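Local coordinates for protein SmhA (Serratia marcescens, PDB 7A27) that probably forms part of a tripartite alpha-pore-forming toxin that perforates target cell membranes, held here in its soluble state, at residues V195-L207 and Q228-S240. Numbering follows the deposited sequence.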
loop_
_atom_site.group_PDB
_atom_site.type_symbol
_atom_site.label_atom_id
_atom_site.label_comp_id
_atom_site.label_asym_id
_atom_site.label_seq_id
_atom_site.Cartn_x
_atom_site.Cartn_y
_atom_site.Cartn_z
ATOM N N VAL A 195 -1.859 2.825 12.131
ATOM C CA VAL A 195 -1.141 3.800 11.266
ATOM C C VAL A 195 -1.879 5.133 11.184
ATOM O O VAL A 195 -3.101 5.162 11.093
ATOM C CB VAL A 195 -0.877 3.251 9.851
ATOM C CG1 VAL A 195 -0.146 1.925 9.913
ATOM C CG2 VAL A 195 -2.139 3.156 9.015
ATOM N N GLN A 196 -1.078 6.187 11.091
ATOM C CA GLN A 196 -1.482 7.590 10.871
ATOM C C GLN A 196 -0.238 8.325 10.334
ATOM O O GLN A 196 0.846 8.196 10.920
ATOM C CB GLN A 196 -1.999 8.150 12.199
ATOM C CG GLN A 196 -2.714 9.500 12.102
ATOM C CD GLN A 196 -4.196 9.447 11.799
ATOM O OE1 GLN A 196 -4.658 8.873 10.800
ATOM N NE2 GLN A 196 -4.953 10.117 12.659
ATOM N N LEU A 197 -0.400 9.060 9.234
ATOM C CA LEU A 197 0.594 10.028 8.701
ATOM C C LEU A 197 -0.124 11.363 8.519
ATOM O O LEU A 197 -1.317 11.337 8.232
ATOM C CB LEU A 197 1.149 9.507 7.374
ATOM C CG LEU A 197 2.174 8.375 7.464
ATOM C CD1 LEU A 197 2.746 8.059 6.091
ATOM C CD2 LEU A 197 3.279 8.725 8.445
ATOM N N GLY A 198 0.555 12.485 8.714
ATOM C CA GLY A 198 -0.047 13.824 8.576
ATOM C C GLY A 198 0.460 14.523 7.331
ATOM O O GLY A 198 1.061 13.846 6.485
ATOM N N GLN A 199 0.231 15.835 7.238
ATOM C CA GLN A 199 0.707 16.694 6.125
ATOM C C GLN A 199 0.768 18.143 6.597
ATOM O O GLN A 199 0.114 18.473 7.608
ATOM C CB GLN A 199 -0.223 16.589 4.920
ATOM C CG GLN A 199 -1.666 17.009 5.171
ATOM C CD GLN A 199 -2.427 17.154 3.868
ATOM O OE1 GLN A 199 -2.036 17.915 2.979
ATOM N NE2 GLN A 199 -3.520 16.416 3.738
ATOM N N SER A 200 1.533 18.973 5.894
ATOM C CA SER A 200 1.677 20.431 6.153
ATOM C C SER A 200 2.370 21.068 4.950
ATOM O O SER A 200 2.933 20.305 4.106
ATOM C CB SER A 200 2.435 20.705 7.422
ATOM O OG SER A 200 3.820 20.416 7.279
ATOM N N ILE A 201 2.311 22.387 4.832
ATOM C CA ILE A 201 3.086 23.097 3.780
ATOM C C ILE A 201 4.553 23.013 4.236
ATOM O O ILE A 201 4.802 23.218 5.447
ATOM C CB ILE A 201 2.599 24.544 3.592
ATOM C CG1 ILE A 201 1.080 24.632 3.375
ATOM C CG2 ILE A 201 3.424 25.241 2.502
ATOM C CD1 ILE A 201 0.558 23.800 2.238
ATOM N N VAL A 202 5.478 22.647 3.342
ATOM C CA VAL A 202 6.916 22.437 3.690
ATOM C C VAL A 202 7.819 23.391 2.902
ATOM O O VAL A 202 8.939 23.675 3.373
ATOM C CB VAL A 202 7.307 20.975 3.432
ATOM C CG1 VAL A 202 6.520 20.031 4.324
ATOM C CG2 VAL A 202 7.137 20.593 1.969
ATOM N N ALA A 203 7.345 23.855 1.749
ATOM C CA ALA A 203 8.085 24.731 0.819
ATOM C C ALA A 203 7.115 25.578 0.004
ATOM O O ALA A 203 5.895 25.360 0.095
ATOM C CB ALA A 203 8.941 23.882 -0.085
ATOM N N ALA A 204 7.649 26.499 -0.786
ATOM C CA ALA A 204 6.865 27.435 -1.610
ATOM C C ALA A 204 7.703 27.900 -2.796
ATOM O O ALA A 204 8.941 27.915 -2.668
ATOM C CB ALA A 204 6.449 28.581 -0.744
ATOM N N VAL A 205 7.035 28.257 -3.890
ATOM C CA VAL A 205 7.667 28.719 -5.157
ATOM C C VAL A 205 7.107 30.090 -5.509
ATOM O O VAL A 205 5.998 30.173 -6.016
ATOM C CB VAL A 205 7.419 27.722 -6.306
ATOM C CG1 VAL A 205 8.158 28.125 -7.589
ATOM C CG2 VAL A 205 7.792 26.300 -5.910
ATOM N N PRO A 206 7.822 31.200 -5.221
ATOM C CA PRO A 206 7.415 32.519 -5.713
ATOM C C PRO A 206 7.263 32.510 -7.245
ATOM O O PRO A 206 8.118 31.935 -7.886
ATOM C CB PRO A 206 8.577 33.437 -5.301
ATOM C CG PRO A 206 9.226 32.724 -4.120
ATOM C CD PRO A 206 9.018 31.243 -4.373
ATOM N N LEU A 207 6.202 33.130 -7.783
ATOM C CA LEU A 207 5.884 33.209 -9.236
ATOM C C LEU A 207 6.022 34.675 -9.705
ATOM O O LEU A 207 5.453 35.541 -9.039
ATOM C CB LEU A 207 4.471 32.633 -9.412
ATOM C CG LEU A 207 4.259 31.194 -8.904
ATOM C CD1 LEU A 207 2.827 30.719 -9.054
ATOM C CD2 LEU A 207 5.168 30.205 -9.611
ATOM N N GLN A 228 -1.436 34.044 -8.561
ATOM C CA GLN A 228 -1.057 33.055 -7.514
ATOM C C GLN A 228 0.313 33.548 -7.012
ATOM O O GLN A 228 1.333 33.249 -7.675
ATOM C CB GLN A 228 -1.030 31.629 -8.094
ATOM C CG GLN A 228 -1.116 30.486 -7.078
ATOM C CD GLN A 228 -0.996 29.105 -7.713
ATOM O OE1 GLN A 228 -0.739 28.963 -8.904
ATOM N NE2 GLN A 228 -1.216 28.073 -6.916
ATOM N N ALA A 229 0.333 34.394 -5.975
ATOM C CA ALA A 229 1.565 34.929 -5.347
ATOM C C ALA A 229 2.605 33.801 -5.248
ATOM O O ALA A 229 3.772 34.031 -5.636
ATOM C CB ALA A 229 1.247 35.509 -3.991
ATOM N N SER A 230 2.204 32.603 -4.801
ATOM C CA SER A 230 3.126 31.447 -4.670
ATOM C C SER A 230 2.415 30.092 -4.690
ATOM O O SER A 230 1.336 29.947 -4.119
ATOM C CB SER A 230 3.961 31.592 -3.438
ATOM O OG SER A 230 3.174 31.416 -2.270
ATOM N N TYR A 231 3.087 29.113 -5.298
ATOM C CA TYR A 231 2.661 27.689 -5.363
ATOM C C TYR A 231 3.100 27.004 -4.059
ATOM O O TYR A 231 4.328 26.842 -3.863
ATOM C CB TYR A 231 3.234 27.036 -6.627
ATOM C CG TYR A 231 2.875 25.583 -6.781
ATOM C CD1 TYR A 231 1.697 25.195 -7.387
ATOM C CD2 TYR A 231 3.696 24.591 -6.284
ATOM C CE1 TYR A 231 1.340 23.859 -7.483
ATOM C CE2 TYR A 231 3.368 23.249 -6.398
ATOM C CZ TYR A 231 2.172 22.878 -6.978
ATOM O OH TYR A 231 1.841 21.556 -7.091
ATOM N N MET A 232 2.143 26.643 -3.193
ATOM C CA MET A 232 2.411 26.021 -1.862
ATOM C C MET A 232 2.557 24.503 -1.981
ATOM O O MET A 232 1.595 23.842 -2.419
ATOM C CB MET A 232 1.307 26.357 -0.856
ATOM C CG MET A 232 1.130 27.856 -0.688
ATOM S SD MET A 232 2.602 28.603 0.090
ATOM C CE MET A 232 1.966 28.746 1.766
ATOM N N ILE A 233 3.703 23.978 -1.533
ATOM C CA ILE A 233 4.082 22.536 -1.628
ATOM C C ILE A 233 3.725 21.812 -0.330
ATOM O O ILE A 233 4.236 22.188 0.749
ATOM C CB ILE A 233 5.573 22.387 -1.952
ATOM C CG1 ILE A 233 5.915 23.098 -3.267
ATOM C CG2 ILE A 233 5.979 20.924 -1.960
ATOM C CD1 ILE A 233 7.391 23.238 -3.574
ATOM N N SER A 234 2.863 20.805 -0.448
ATOM C CA SER A 234 2.398 19.948 0.667
ATOM C C SER A 234 3.354 18.757 0.769
ATOM O O SER A 234 3.822 18.264 -0.287
ATOM C CB SER A 234 0.955 19.518 0.476
ATOM O OG SER A 234 0.085 20.646 0.319
ATOM N N GLY A 235 3.676 18.344 1.990
ATOM C CA GLY A 235 4.551 17.191 2.240
ATOM C C GLY A 235 4.026 16.366 3.393
ATOM O O GLY A 235 3.373 16.964 4.295
ATOM N N ILE A 236 4.280 15.051 3.363
ATOM C CA ILE A 236 3.908 14.107 4.460
ATOM C C ILE A 236 4.662 14.550 5.714
ATOM O O ILE A 236 5.776 15.106 5.557
ATOM C CB ILE A 236 4.261 12.643 4.130
ATOM C CG1 ILE A 236 3.605 12.144 2.839
ATOM C CG2 ILE A 236 3.924 11.740 5.306
ATOM C CD1 ILE A 236 2.106 12.132 2.864
ATOM N N GLN A 237 4.092 14.306 6.898
ATOM C CA GLN A 237 4.732 14.603 8.200
ATOM C C GLN A 237 4.370 13.480 9.171
ATOM O O GLN A 237 3.364 12.801 8.954
ATOM C CB GLN A 237 4.246 15.936 8.740
ATOM C CG GLN A 237 5.375 16.764 9.339
ATOM C CD GLN A 237 6.185 17.528 8.316
ATOM O OE1 GLN A 237 5.665 18.116 7.358
ATOM N NE2 GLN A 237 7.453 17.701 8.660
ATOM N N ALA A 238 5.193 13.255 10.185
ATOM C CA ALA A 238 4.882 12.273 11.238
ATOM C C ALA A 238 3.832 12.933 12.124
ATOM O O ALA A 238 3.820 14.187 12.165
ATOM C CB ALA A 238 6.127 11.906 12.003
ATOM N N ILE A 239 2.989 12.146 12.792
ATOM C CA ILE A 239 1.951 12.694 13.711
ATOM C C ILE A 239 2.590 13.329 14.950
ATOM O O ILE A 239 2.119 14.423 15.308
ATOM C CB ILE A 239 0.889 11.633 14.024
ATOM C CG1 ILE A 239 0.094 11.347 12.754
ATOM C CG2 ILE A 239 -0.040 12.038 15.157
ATOM C CD1 ILE A 239 -0.713 12.514 12.219
ATOM N N SER A 240 3.592 12.698 15.576
ATOM C CA SER A 240 4.244 13.207 16.820
ATOM C C SER A 240 5.737 13.455 16.580
ATOM O O SER A 240 6.498 12.474 16.448
ATOM C CB SER A 240 3.991 12.292 18.007
ATOM O OG SER A 240 4.141 10.928 17.645
HETATM O O HOH W 1 -0.704 20.062 3.244
#
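I233 packs against V202, A203 and V205 where strands 198-206 and 230-237 pair antiparallel in a two-stranded sheet, consistent with the beta-tongue of ClyA-type alpha-pore-forming toxins. Midway the pairing is offset by a classic beta bulge: V202 and A203 together face I233, whose O accepts from V202 N (2.9 Å) while its N donates to A203 O (3.1 Å). From this pair of backbone bonds the branched side chain of I233 extends over the sheet face. CB sits over A203 O at 3.6 Å; CG2 meets CG2 of V202 at 4.1 Å, the two side chains crossing at about a right angle. CG1 lies opposite the carbonyl carbon (chi1 -58°) and chi2 is extended, carrying CD1 out from the strand to 3.9 Å from both A203 CB and V205 CG2. The small A203 lets CD1 settle against its CB, beta-branched V205 completes the contact, and Y264 of helix 247-268 and S279 of helix 272-299 also touch I233, keeping the apolar residue buried. Across the other face, A204 CB rests on M232 SD (3.9 Å). Beyond the bulge G235, lacking a side chain, lets V202 CG1 come to 4.0 Å from its CA. The same methyl lies beside OE1 of Q237, whose side chain also touches Y257 of helix 247-268. An amide suits this partly exposed place because its oxygen accepts a hydrogen bond: S200 OG donates to Q237 OE1 across 2.9 Å, approaching from 43° above the carbonyl plane.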